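Local atomic coordinates of 3-oxoacyl-[acyl-carrier protein] synthase (PDB entry 1UB7), a protein that probably catalyses the condensation that starts fatty acid synthesis, joining an acetyl group from acetyl-CoA to malonyl-ACP to give 3-oxobutanoyl-ACP. Residues 49-54 with 90-95; 119-124 with 171-176; 227-232 with 312-317. All coordinates share one frame; numbering follows the deposited sequence.

Interaction 1. Residues 49-54 with 90-95; sequences YTSDLA and AALVQA
With chi1 at -54°, L92 carries CG opposite its carbonyl carbon and beside the backbone N, and a chi2 of 178° extends the chain so that CD1 leads toward the first turn of the other helix, where it rests on S51. In V93 the first torsion (169°) turns CG1 opposite the backbone N, leaving CG2 as the branch that faces A54. The contact is therefore two methyl-sized touches: L92 CD1 lies 3.9 Å from S51 CB, and V93 CG2 lies 3.9 Å from A54 CB. Small residues at 51 and 54, one turn apart, let the helices approach until the CA atoms of S51 and L92 are 7.0 Å apart, while the branched residues on 90-95 supply the bulk between them. Both helices belong to the layer that covers the outer face of the five-stranded sheet in the N-terminal half of this thiolase fold. V93 reaches down to V75 and V77 of one strand and L133 of the next, A54 sits on V135 and A137, and F55 adds an aromatic surface against L92 and V93. S51 meets leucine through its carbon; its buried OG is satisfied by D83. At the start of helix 50-64, Y49 occupies the N-cap position. The second subunit closes over this end of the contact, its P198 packing on L92 and its R196 forming a salt bridge with the carboxylate of D52.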
ATOM      1  N   TYR A  49     -15.277  10.775  -5.403  1.00 43.20           N
ATOM      2  CA  TYR A  49     -14.011  10.067  -5.617  1.00 40.63           C
ATOM      3  C   TYR A  49     -13.825   8.766  -4.857  1.00 35.67           C
ATOM      4  O   TYR A  49     -14.702   8.337  -4.101  1.00 35.95           O
ATOM      5  CB  TYR A  49     -12.844  11.000  -5.337  1.00 42.51           C
ATOM      6  CG  TYR A  49     -12.822  12.151  -6.304  1.00 52.03           C
ATOM      7  CD1 TYR A  49     -13.596  13.292  -6.084  1.00 55.45           C
ATOM      8  CD2 TYR A  49     -12.092  12.068  -7.488  1.00 58.99           C
ATOM      9  CE1 TYR A  49     -13.648  14.322  -7.022  1.00 60.73           C
ATOM     10  CE2 TYR A  49     -12.137  13.090  -8.434  1.00 66.52           C
ATOM     11  CZ  TYR A  49     -12.915  14.211  -8.194  1.00 64.50           C
ATOM     12  OH  TYR A  49     -12.949  15.219  -9.128  1.00 69.12           O
ATOM     13  N   THR A  50     -12.673   8.136  -5.065  1.00 31.36           N
ATOM     14  CA  THR A  50     -12.388   6.859  -4.410  1.00 38.45           C
ATOM     15  C   THR A  50     -12.671   6.834  -2.908  1.00 36.48           C
ATOM     16  O   THR A  50     -13.223   5.854  -2.397  1.00 32.77           O
ATOM     17  CB  THR A  50     -10.947   6.420  -4.652  1.00 39.84           C
ATOM     18  OG1 THR A  50     -10.797   6.059  -6.032  1.00 38.19           O
ATOM     19  CG2 THR A  50     -10.594   5.227  -3.757  1.00 34.09           C
ATOM     20  N   SER A  51     -12.306   7.907  -2.211  1.00 29.57           N
ATOM     21  CA  SER A  51     -12.555   7.981  -0.779  1.00 38.91           C
ATOM     22  C   SER A  51     -14.062   7.958  -0.506  1.00 39.15           C
ATOM     23  O   SER A  51     -14.524   7.337   0.461  1.00 37.76           O
ATOM     24  CB  SER A  51     -11.916   9.247  -0.193  1.00 37.85           C
ATOM     25  OG  SER A  51     -12.333  10.397  -0.891  1.00 38.08           O
ATOM     26  N   ASP A  52     -14.831   8.611  -1.371  1.00 39.19           N
ATOM     27  CA  ASP A  52     -16.287   8.638  -1.197  1.00 41.93           C
ATOM     28  C   ASP A  52     -16.861   7.249  -1.403  1.00 38.21           C
ATOM     29  O   ASP A  52     -17.739   6.810  -0.656  1.00 39.52           O
ATOM     30  CB  ASP A  52     -16.925   9.604  -2.183  1.00 37.49           C
ATOM     31  CG  ASP A  52     -16.362  10.989  -2.060  1.00 43.80           C
ATOM     32  OD1 ASP A  52     -16.641  11.651  -1.032  1.00 37.21           O
ATOM     33  OD2 ASP A  52     -15.628  11.404  -2.982  1.00 42.50           O
ATOM     34  N   LEU A  53     -16.367   6.558  -2.424  1.00 32.47           N
ATOM     35  CA  LEU A  53     -16.849   5.221  -2.676  1.00 34.52           C
ATOM     36  C   LEU A  53     -16.498   4.389  -1.446  1.00 34.15           C
ATOM     37  O   LEU A  53     -17.295   3.558  -1.012  1.00 33.70           O
ATOM     38  CB  LEU A  53     -16.191   4.639  -3.925  1.00 36.59           C
ATOM     39  CG  LEU A  53     -16.262   5.484  -5.206  1.00 43.95           C
ATOM     40  CD1 LEU A  53     -15.562   4.734  -6.342  1.00 33.91           C
ATOM     41  CD2 LEU A  53     -17.720   5.772  -5.570  1.00 34.49           C
ATOM     42  N   ALA A  54     -15.315   4.630  -0.876  1.00 30.85           N
ATOM     43  CA  ALA A  54     -14.877   3.894   0.308  1.00 29.44           C
ATOM     44  C   ALA A  54     -15.774   4.226   1.505  1.00 31.35           C
ATOM     45  O   ALA A  54     -16.181   3.322   2.247  1.00 30.55           O
ATOM     46  CB  ALA A  54     -13.415   4.215   0.632  1.00 26.82           C
ATOM     47  N   ALA A  90      -6.787   5.554   3.223  1.00 29.62           N
ATOM     48  CA  ALA A  90      -7.126   4.844   4.471  1.00 27.16           C
ATOM     49  C   ALA A  90      -7.186   5.828   5.621  1.00 22.68           C
ATOM     50  O   ALA A  90      -8.038   5.713   6.496  1.00 28.64           O
ATOM     51  CB  ALA A  90      -6.124   3.747   4.788  1.00 17.34           C
ATOM     52  N   ALA A  91      -6.297   6.812   5.614  1.00 26.38           N
ATOM     53  CA  ALA A  91      -6.316   7.806   6.677  1.00 32.00           C
ATOM     54  C   ALA A  91      -7.634   8.604   6.621  1.00 35.00           C
ATOM     55  O   ALA A  91      -8.204   8.941   7.656  1.00 33.98           O
ATOM     56  CB  ALA A  91      -5.116   8.725   6.546  1.00 24.48           C
ATOM     57  N   LEU A  92      -8.133   8.881   5.417  1.00 35.48           N
ATOM     58  CA  LEU A  92      -9.387   9.620   5.275  1.00 32.29           C
ATOM     59  C   LEU A  92     -10.548   8.782   5.819  1.00 31.18           C
ATOM     60  O   LEU A  92     -11.472   9.311   6.446  1.00 37.54           O
ATOM     61  CB  LEU A  92      -9.641   9.978   3.799  1.00 33.14           C
ATOM     62  CG  LEU A  92      -8.523  10.739   3.067  1.00 29.96           C
ATOM     63  CD1 LEU A  92      -8.899  10.972   1.600  1.00 30.03           C
ATOM     64  CD2 LEU A  92      -8.276  12.059   3.761  1.00 29.40           C
ATOM     65  N   VAL A  93     -10.502   7.474   5.588  1.00 30.89           N
ATOM     66  CA  VAL A  93     -11.558   6.575   6.065  1.00 28.18           C
ATOM     67  C   VAL A  93     -11.502   6.496   7.589  1.00 30.06           C
ATOM     68  O   VAL A  93     -12.532   6.508   8.257  1.00 29.06           O
ATOM     69  CB  VAL A  93     -11.396   5.144   5.482  1.00 31.09           C
ATOM     70  CG1 VAL A  93     -12.329   4.171   6.189  1.00 25.83           C
ATOM     71  CG2 VAL A  93     -11.686   5.155   3.993  1.00 26.51           C
ATOM     72  N   GLN A  94     -10.288   6.412   8.132  1.00 33.18           N
ATOM     73  CA  GLN A  94     -10.093   6.350   9.580  1.00 31.04           C
ATOM     74  C   GLN A  94     -10.713   7.590  10.257  1.00 29.76           C
ATOM     75  O   GLN A  94     -11.397   7.484  11.276  1.00 27.49           O
ATOM     76  CB  GLN A  94      -8.595   6.257   9.887  1.00 28.31           C
ATOM     77  CG  GLN A  94      -8.223   6.462  11.345  1.00 24.65           C
ATOM     78  CD  GLN A  94      -8.199   7.927  11.703  1.00 34.98           C
ATOM     79  OE1 GLN A  94      -7.567   8.730  11.012  1.00 35.93           O
ATOM     80  NE2 GLN A  94      -8.887   8.291  12.782  1.00 29.21           N
ATOM     81  N   ALA A  95     -10.471   8.756   9.664  1.00 26.64           N
ATOM     82  CA  ALA A  95     -10.989  10.023  10.176  1.00 38.06           C
ATOM     83  C   ALA A  95     -12.525  10.039  10.131  1.00 40.99           C
ATOM     84  O   ALA A  95     -13.188  10.234  11.156  1.00 35.33           O
ATOM     85  CB  ALA A  95     -10.411  11.199   9.345  1.00 31.18           C
TER

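Interaction 2. Residues 119-124 with 171-176; sequences QAHALV and YGFRSF
H121 projects from helix 112-125 into the aromatic pair F173 and F176 of strand 172-180, joining the buried central helical layer of the thiolase fold to an outermost strand of the four-stranded C-terminal sheet. The aromatic interaction comes first. With CG of H121 anti to the backbone N (chi1 170°), the imidazole is carried away from its helix, and CE2 of F176 comes over one of its faces, 3.7 Å from H121 CG. The two rings cross obliquely, their planes at 47° and their centroids 5.4 Å apart, so they form neither a parallel stack nor a T-shape. The rim of F176 also packs on aliphatic carbon, its CZ lying 3.9 Å from H121 CB. Within the strand, F176 CZ stands 3.3 Å above the plane of the F173 ring, offset toward that ring's rim.

The backbone explains why both phenylalanines face the helix although they are three residues apart, a spacing that in a regular strand would put them on opposite faces. R174 and S175 both lie opposite V316 in a classic beta bulge, whose extra residue restores F176 to the side of F173. Just before them, G172 has a positive phi (108°), at which a side chain would run into the carbonyl oxygen of Y171.

A histidine suits this partly exposed place because it offers a ring face to F176 and a nitrogen to a polar partner: its ND1 is hydrogen-bonded to OG of S2, a residue also joined to F173 by backbone hydrogen bonding. On the strand side, H121 ND1 lies 4.2 Å from F173 CB.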
ATOM      1  N   GLN A 119      -3.158  -9.539   4.376  1.00 30.07           N
ATOM      2  CA  GLN A 119      -2.440  -8.654   5.291  1.00 33.00           C
ATOM      3  C   GLN A 119      -3.221  -8.432   6.587  1.00 30.99           C
ATOM      4  O   GLN A 119      -2.636  -8.360   7.679  1.00 29.69           O
ATOM      5  CB  GLN A 119      -2.153  -7.305   4.625  1.00 31.88           C
ATOM      6  CG  GLN A 119      -0.741  -7.182   4.074  1.00 52.85           C
ATOM      7  CD  GLN A 119       0.347  -7.165   5.162  1.00 63.10           C
ATOM      8  OE1 GLN A 119       1.523  -7.291   4.845  1.00 70.43           O
ATOM      9  NE2 GLN A 119      -0.044  -6.995   6.436  1.00 48.54           N
ATOM     10  N   ALA A 120      -4.541  -8.322   6.462  1.00 27.07           N
ATOM     11  CA  ALA A 120      -5.397  -8.119   7.618  1.00 24.30           C
ATOM     12  C   ALA A 120      -5.311  -9.344   8.505  1.00 25.48           C
ATOM     13  O   ALA A 120      -5.174  -9.234   9.731  1.00 28.54           O
ATOM     14  CB  ALA A 120      -6.802  -7.896   7.185  1.00 22.55           C
ATOM     15  N   HIS A 121      -5.377 -10.508   7.871  1.00 24.89           N
ATOM     16  CA  HIS A 121      -5.275 -11.783   8.568  1.00 27.21           C
ATOM     17  C   HIS A 121      -3.980 -11.818   9.405  1.00 34.15           C
ATOM     18  O   HIS A 121      -4.009 -12.112  10.610  1.00 33.88           O
ATOM     19  CB  HIS A 121      -5.269 -12.923   7.545  1.00 26.08           C
ATOM     20  CG  HIS A 121      -4.921 -14.263   8.126  1.00 39.66           C
ATOM     21  ND1 HIS A 121      -5.797 -14.992   8.905  1.00 35.88           N
ATOM     22  CD2 HIS A 121      -3.783 -14.997   8.057  1.00 31.36           C
ATOM     23  CE1 HIS A 121      -5.214 -16.115   9.290  1.00 31.13           C
ATOM     24  NE2 HIS A 121      -3.991 -16.142   8.790  1.00 34.90           N
ATOM     25  N   ALA A 122      -2.851 -11.513   8.763  1.00 31.64           N
ATOM     26  CA  ALA A 122      -1.549 -11.519   9.428  1.00 27.33           C
ATOM     27  C   ALA A 122      -1.539 -10.579  10.623  1.00 32.55           C
ATOM     28  O   ALA A 122      -1.067 -10.942  11.704  1.00 31.16           O
ATOM     29  CB  ALA A 122      -0.477 -11.124   8.456  1.00 25.15           C
ATOM     30  N   LEU A 123      -2.058  -9.369  10.424  1.00 31.08           N
ATOM     31  CA  LEU A 123      -2.144  -8.384  11.496  1.00 27.20           C
ATOM     32  C   LEU A 123      -2.933  -8.918  12.698  1.00 28.08           C
ATOM     33  O   LEU A 123      -2.493  -8.793  13.842  1.00 32.82           O
ATOM     34  CB  LEU A 123      -2.819  -7.104  10.998  1.00 28.30           C
ATOM     35  CG  LEU A 123      -2.108  -6.266   9.940  1.00 25.56           C
ATOM     36  CD1 LEU A 123      -2.943  -4.998   9.639  1.00 19.04           C
ATOM     37  CD2 LEU A 123      -0.705  -5.881  10.439  1.00 26.20           C
ATOM     38  N   VAL A 124      -4.106  -9.493  12.443  1.00 28.48           N
ATOM     39  CA  VAL A 124      -4.927 -10.039  13.525  1.00 31.90           C
ATOM     40  C   VAL A 124      -4.221 -11.223  14.215  1.00 38.91           C
ATOM     41  O   VAL A 124      -4.164 -11.296  15.443  1.00 34.88           O
ATOM     42  CB  VAL A 124      -6.296 -10.520  13.001  1.00 34.50           C
ATOM     43  CG1 VAL A 124      -7.075 -11.203  14.127  1.00 35.03           C
ATOM     44  CG2 VAL A 124      -7.084  -9.348  12.446  1.00 30.60           C
ATOM     45  N   TYR A 171     -14.152 -21.698  11.679  1.00 56.46           N
ATOM     46  CA  TYR A 171     -14.456 -20.727  10.628  1.00 55.48           C
ATOM     47  C   TYR A 171     -13.284 -19.805  10.327  1.00 57.74           C
ATOM     48  O   TYR A 171     -12.307 -19.745  11.089  1.00 58.37           O
ATOM     49  CB  TYR A 171     -15.651 -19.857  11.019  1.00 55.90           C
ATOM     50  CG  TYR A 171     -16.880 -20.636  11.409  1.00 57.92           C
ATOM     51  CD1 TYR A 171     -16.992 -21.209  12.677  1.00 59.52           C
ATOM     52  CD2 TYR A 171     -17.913 -20.839  10.500  1.00 51.31           C
ATOM     53  CE1 TYR A 171     -18.110 -21.971  13.028  1.00 61.45           C
ATOM     54  CE2 TYR A 171     -19.029 -21.596  10.838  1.00 57.75           C
ATOM     55  CZ  TYR A 171     -19.121 -22.160  12.102  1.00 58.91           C
ATOM     56  OH  TYR A 171     -20.221 -22.915  12.437  1.00 61.69           O
ATOM     57  N   GLY A 172     -13.393 -19.085   9.213  1.00 50.99           N
ATOM     58  CA  GLY A 172     -12.362 -18.142   8.846  1.00 43.50           C
ATOM     59  C   GLY A 172     -11.495 -18.526   7.670  1.00 45.79           C
ATOM     60  O   GLY A 172     -11.812 -19.443   6.906  1.00 41.29           O
ATOM     61  N   PHE A 173     -10.389 -17.804   7.527  1.00 38.82           N
ATOM     62  CA  PHE A 173      -9.460 -18.048   6.438  1.00 39.81           C
ATOM     63  C   PHE A 173      -8.704 -19.373   6.590  1.00 43.53           C
ATOM     64  O   PHE A 173      -8.172 -19.690   7.663  1.00 41.16           O
ATOM     65  CB  PHE A 173      -8.502 -16.873   6.344  1.00 29.36           C
ATOM     66  CG  PHE A 173      -9.128 -15.644   5.751  1.00 38.57           C
ATOM     67  CD1 PHE A 173      -9.502 -15.621   4.405  1.00 28.09           C
ATOM     68  CD2 PHE A 173      -9.367 -14.513   6.537  1.00 32.93           C
ATOM     69  CE1 PHE A 173     -10.105 -14.490   3.853  1.00 31.74           C
ATOM     70  CE2 PHE A 173      -9.970 -13.382   5.992  1.00 28.65           C
ATOM     71  CZ  PHE A 173     -10.341 -13.368   4.647  1.00 31.17           C
ATOM     72  N   ARG A 174      -8.664 -20.150   5.513  1.00 39.90           N
ATOM     73  CA  ARG A 174      -7.988 -21.435   5.549  1.00 46.11           C
ATOM     74  C   ARG A 174      -6.718 -21.427   4.719  1.00 46.04           C
ATOM     75  O   ARG A 174      -5.808 -22.214   4.964  1.00 46.16           O
ATOM     76  CB  ARG A 174      -8.929 -22.537   5.062  1.00 50.60           C
ATOM     77  CG  ARG A 174     -10.197 -22.641   5.889  1.00 54.08           C
ATOM     78  CD  ARG A 174     -10.977 -23.893   5.570  1.00 68.99           C
ATOM     79  NE  ARG A 174     -10.206 -25.087   5.893  1.00 81.69           N
ATOM     80  CZ  ARG A 174     -10.681 -26.325   5.824  1.00 88.86           C
ATOM     81  NH1 ARG A 174     -11.934 -26.533   5.442  1.00 92.79           N
ATOM     82  NH2 ARG A 174      -9.903 -27.354   6.134  1.00 92.49           N
ATOM     83  N   SER A 175      -6.653 -20.532   3.741  1.00 46.18           N
ATOM     84  CA  SER A 175      -5.473 -20.444   2.899  1.00 44.19           C
ATOM     85  C   SER A 175      -5.432 -19.164   2.090  1.00 43.02           C
ATOM     86  O   SER A 175      -6.443 -18.478   1.919  1.00 39.57           O
ATOM     87  CB  SER A 175      -5.416 -21.629   1.934  1.00 46.50           C
ATOM     88  OG  SER A 175      -6.497 -21.573   1.018  1.00 52.19           O
ATOM     89  N   PHE A 176      -4.241 -18.866   1.588  1.00 43.09           N
ATOM     90  CA  PHE A 176      -3.993 -17.697   0.754  1.00 40.18           C
ATOM     91  C   PHE A 176      -2.907 -18.097  -0.235  1.00 38.53           C
ATOM     92  O   PHE A 176      -1.935 -18.766   0.128  1.00 35.07           O
ATOM     93  CB  PHE A 176      -3.446 -16.504   1.571  1.00 39.74           C
ATOM     94  CG  PHE A 176      -4.462 -15.813   2.450  1.00 32.15           C
ATOM     95  CD1 PHE A 176      -5.379 -14.915   1.906  1.00 28.48           C
ATOM     96  CD2 PHE A 176      -4.474 -16.046   3.833  1.00 31.70           C
ATOM     97  CE1 PHE A 176      -6.308 -14.248   2.729  1.00 32.98           C
ATOM     98  CE2 PHE A 176      -5.394 -15.393   4.673  1.00 33.01           C
ATOM     99  CZ  PHE A 176      -6.316 -14.491   4.119  1.00 32.70           C
TER

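Interaction 3. Residues 227-232 with 312-317; sequences LEAIEK and WAAAVL
A229 and V316 carry most of this buried contact, with A314 beside them. The methyl group of A229 points at the strand and lies over two residues of the same strand face: its CB is 4.1 Å from A314 CB and 4.1 Å from V316 CG2. Alanine at both 229 and 314 brings the backbones close, the CA atoms of A229 and A315 being 6.0 Å apart, and the longer side chain of V316 reaches on to the next peptide of the helix. In V316, chi1 of 164° sets CG1 anti to the backbone N and turns CG2 to the helix, where it lies against the peptide group linking A229 to I230, 3.9 Å from A229 O. That oxygen is polar, yet it is satisfied by the OG of S175 on the neighbouring strand. I230 points its CB away from the strand but still brushes V316 CG2 with CG1, and it continues onto L302 of strand 300-307. The helix and strand segments run in roughly the same direction, at 33° with their axes 7.5 Å apart. Such close packing of an outer helix along an inner strand is typical of the layered alpha-beta-alpha-beta-alpha thiolase fold, here in its C-terminal half.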
ATOM      1  N   LEU A 227      -6.850 -23.931  -7.488  1.00 43.94           N
ATOM      2  CA  LEU A 227      -6.588 -25.293  -7.037  1.00 49.05           C
ATOM      3  C   LEU A 227      -5.562 -25.318  -5.909  1.00 51.77           C
ATOM      4  O   LEU A 227      -5.718 -26.058  -4.927  1.00 43.36           O
ATOM      5  CB  LEU A 227      -6.120 -26.159  -8.208  1.00 46.15           C
ATOM      6  CG  LEU A 227      -7.264 -26.493  -9.170  1.00 53.57           C
ATOM      7  CD1 LEU A 227      -6.749 -27.170 -10.434  1.00 46.76           C
ATOM      8  CD2 LEU A 227      -8.261 -27.381  -8.441  1.00 44.57           C
ATOM      9  N   GLU A 228      -4.527 -24.490  -6.056  1.00 49.44           N
ATOM     10  CA  GLU A 228      -3.461 -24.390  -5.068  1.00 48.26           C
ATOM     11  C   GLU A 228      -4.065 -23.975  -3.731  1.00 49.00           C
ATOM     12  O   GLU A 228      -3.777 -24.564  -2.684  1.00 46.65           O
ATOM     13  CB  GLU A 228      -2.448 -23.350  -5.529  1.00 51.81           C
ATOM     14  CG  GLU A 228      -1.083 -23.474  -4.899  1.00 57.12           C
ATOM     15  CD  GLU A 228      -0.159 -22.358  -5.340  1.00 61.09           C
ATOM     16  OE1 GLU A 228      -0.259 -21.935  -6.516  1.00 62.96           O
ATOM     17  OE2 GLU A 228       0.668 -21.911  -4.516  1.00 64.74           O
ATOM     18  N   ALA A 229      -4.918 -22.960  -3.776  1.00 46.34           N
ATOM     19  CA  ALA A 229      -5.580 -22.474  -2.576  1.00 44.08           C
ATOM     20  C   ALA A 229      -6.479 -23.551  -1.979  1.00 46.29           C
ATOM     21  O   ALA A 229      -6.379 -23.871  -0.786  1.00 41.68           O
ATOM     22  CB  ALA A 229      -6.395 -21.246  -2.895  1.00 35.64           C
ATOM     23  N   ILE A 230      -7.360 -24.120  -2.800  1.00 49.14           N
ATOM     24  CA  ILE A 230      -8.256 -25.157  -2.288  1.00 48.33           C
ATOM     25  C   ILE A 230      -7.395 -26.260  -1.683  1.00 46.40           C
ATOM     26  O   ILE A 230      -7.652 -26.759  -0.568  1.00 35.41           O
ATOM     27  CB  ILE A 230      -9.148 -25.736  -3.403  1.00 47.79           C
ATOM     28  CG1 ILE A 230     -10.039 -24.628  -3.982  1.00 49.40           C
ATOM     29  CG2 ILE A 230     -10.017 -26.854  -2.840  1.00 50.17           C
ATOM     30  CD1 ILE A 230     -10.586 -24.917  -5.372  1.00 43.61           C
ATOM     31  N   GLU A 231      -6.350 -26.621  -2.412  1.00 44.60           N
ATOM     32  CA  GLU A 231      -5.455 -27.647  -1.933  1.00 50.04           C
ATOM     33  C   GLU A 231      -4.778 -27.184  -0.645  1.00 51.64           C
ATOM     34  O   GLU A 231      -4.794 -27.900   0.355  1.00 53.05           O
ATOM     35  CB  GLU A 231      -4.419 -27.997  -3.011  1.00 56.07           C
ATOM     36  CG  GLU A 231      -3.163 -28.704  -2.511  1.00 65.82           C
ATOM     37  CD  GLU A 231      -3.442 -29.907  -1.618  1.00 78.02           C
ATOM     38  OE1 GLU A 231      -2.466 -30.494  -1.097  1.00 84.67           O
ATOM     39  OE2 GLU A 231      -4.624 -30.271  -1.430  1.00 83.62           O
ATOM     40  N   LYS A 232      -4.210 -25.982  -0.640  1.00 52.38           N
ATOM     41  CA  LYS A 232      -3.530 -25.516   0.570  1.00 51.64           C
ATOM     42  C   LYS A 232      -4.505 -25.443   1.749  1.00 54.52           C
ATOM     43  O   LYS A 232      -4.107 -25.588   2.913  1.00 55.04           O
ATOM     44  CB  LYS A 232      -2.866 -24.151   0.335  1.00 51.39           C
ATOM     45  CG  LYS A 232      -1.659 -23.921   1.241  1.00 55.28           C
ATOM     46  CD  LYS A 232      -1.149 -22.477   1.222  1.00 55.05           C
ATOM     47  CE  LYS A 232      -0.563 -22.068  -0.115  1.00 57.84           C
ATOM     48  NZ  LYS A 232       0.034 -20.702  -0.024  1.00 58.21           N
ATOM     49  N   TRP A 312      -1.592 -11.688  -8.847  1.00 41.96           N
ATOM     50  CA  TRP A 312      -2.684 -12.643  -8.773  1.00 37.84           C
ATOM     51  C   TRP A 312      -2.788 -13.093  -7.318  1.00 38.78           C
ATOM     52  O   TRP A 312      -1.798 -13.053  -6.573  1.00 38.92           O
ATOM     53  CB  TRP A 312      -2.396 -13.834  -9.703  1.00 39.74           C
ATOM     54  CG  TRP A 312      -1.215 -14.687  -9.294  1.00 36.08           C
ATOM     55  CD1 TRP A 312      -1.220 -15.736  -8.402  1.00 36.93           C
ATOM     56  CD2 TRP A 312       0.138 -14.549  -9.741  1.00 35.32           C
ATOM     57  NE1 TRP A 312       0.049 -16.258  -8.272  1.00 38.28           N
ATOM     58  CE2 TRP A 312       0.904 -15.548  -9.077  1.00 44.09           C
ATOM     59  CE3 TRP A 312       0.784 -13.680 -10.632  1.00 38.19           C
ATOM     60  CZ2 TRP A 312       2.295 -15.700  -9.284  1.00 46.53           C
ATOM     61  CZ3 TRP A 312       2.169 -13.829 -10.839  1.00 38.30           C
ATOM     62  CH2 TRP A 312       2.908 -14.834 -10.163  1.00 37.30           C
ATOM     63  N   ALA A 313      -3.982 -13.512  -6.914  1.00 36.28           N
ATOM     64  CA  ALA A 313      -4.198 -13.965  -5.551  1.00 35.96           C
ATOM     65  C   ALA A 313      -5.463 -14.794  -5.457  1.00 39.81           C
ATOM     66  O   ALA A 313      -6.358 -14.676  -6.290  1.00 43.58           O
ATOM     67  CB  ALA A 313      -4.299 -12.773  -4.618  1.00 34.88           C
ATOM     68  N   ALA A 314      -5.526 -15.625  -4.425  1.00 36.87           N
ATOM     69  CA  ALA A 314      -6.666 -16.484  -4.194  1.00 38.85           C
ATOM     70  C   ALA A 314      -6.730 -16.842  -2.714  1.00 44.78           C
ATOM     71  O   ALA A 314      -5.703 -16.940  -2.037  1.00 41.50           O
ATOM     72  CB  ALA A 314      -6.540 -17.748  -5.030  1.00 45.31           C
ATOM     73  N   ALA A 315      -7.945 -17.047  -2.215  1.00 46.35           N
ATOM     74  CA  ALA A 315      -8.133 -17.393  -0.818  1.00 39.91           C
ATOM     75  C   ALA A 315      -9.342 -18.301  -0.599  1.00 43.32           C
ATOM     76  O   ALA A 315     -10.305 -18.293  -1.371  1.00 41.59           O
ATOM     77  CB  ALA A 315      -8.282 -16.117   0.004  1.00 40.33           C
ATOM     78  N   VAL A 316      -9.265 -19.098   0.458  1.00 42.31           N
ATOM     79  CA  VAL A 316     -10.334 -19.996   0.834  1.00 40.04           C
ATOM     80  C   VAL A 316     -10.707 -19.568   2.242  1.00 42.40           C
ATOM     81  O   VAL A 316      -9.856 -19.520   3.141  1.00 35.77           O
ATOM     82  CB  VAL A 316      -9.873 -21.474   0.828  1.00 46.48           C
ATOM     83  CG1 VAL A 316     -10.878 -22.343   1.584  1.00 42.27           C
ATOM     84  CG2 VAL A 316      -9.738 -21.964  -0.608  1.00 43.23           C
ATOM     85  N   LEU A 317     -11.990 -19.259   2.410  1.00 42.82           N
ATOM     86  CA  LEU A 317     -12.551 -18.778   3.661  1.00 43.74           C
ATOM     87  C   LEU A 317     -13.818 -19.533   4.005  1.00 47.93           C
ATOM     88  O   LEU A 317     -14.718 -19.648   3.172  1.00 49.33           O
ATOM     89  CB  LEU A 317     -12.905 -17.295   3.502  1.00 46.31           C
ATOM     90  CG  LEU A 317     -13.764 -16.606   4.558  1.00 47.61           C
ATOM     91  CD1 LEU A 317     -12.978 -16.452   5.860  1.00 49.33           C
ATOM     92  CD2 LEU A 317     -14.190 -15.250   4.041  1.00 41.82           C
TER

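Interactions 2 and 3 adjoin, their centres about 12 Å apart, because strands 172-180 and 311-318 are neighbours in one sheet: one contact packs the central helix and the other the outer helix. They are joined by probable hydrogen bonds from R174 N to V316 O (2.7 Å) and between F176 O and K232 NZ (2.8 Å). Interaction 1 lies wholly in the N-terminal half, on the outer side of its sheet, its centre about 23 Å from that of interaction 2 and about 29 Å from that of interaction 3. Interactions 1 and 2 both meet the second subunit; interaction 3 does not. The helix of interaction 2 begins just after C110, the predicted nucleophile, and A314 lies about 10 Å from the predicted catalytic H246, side chain to side chain.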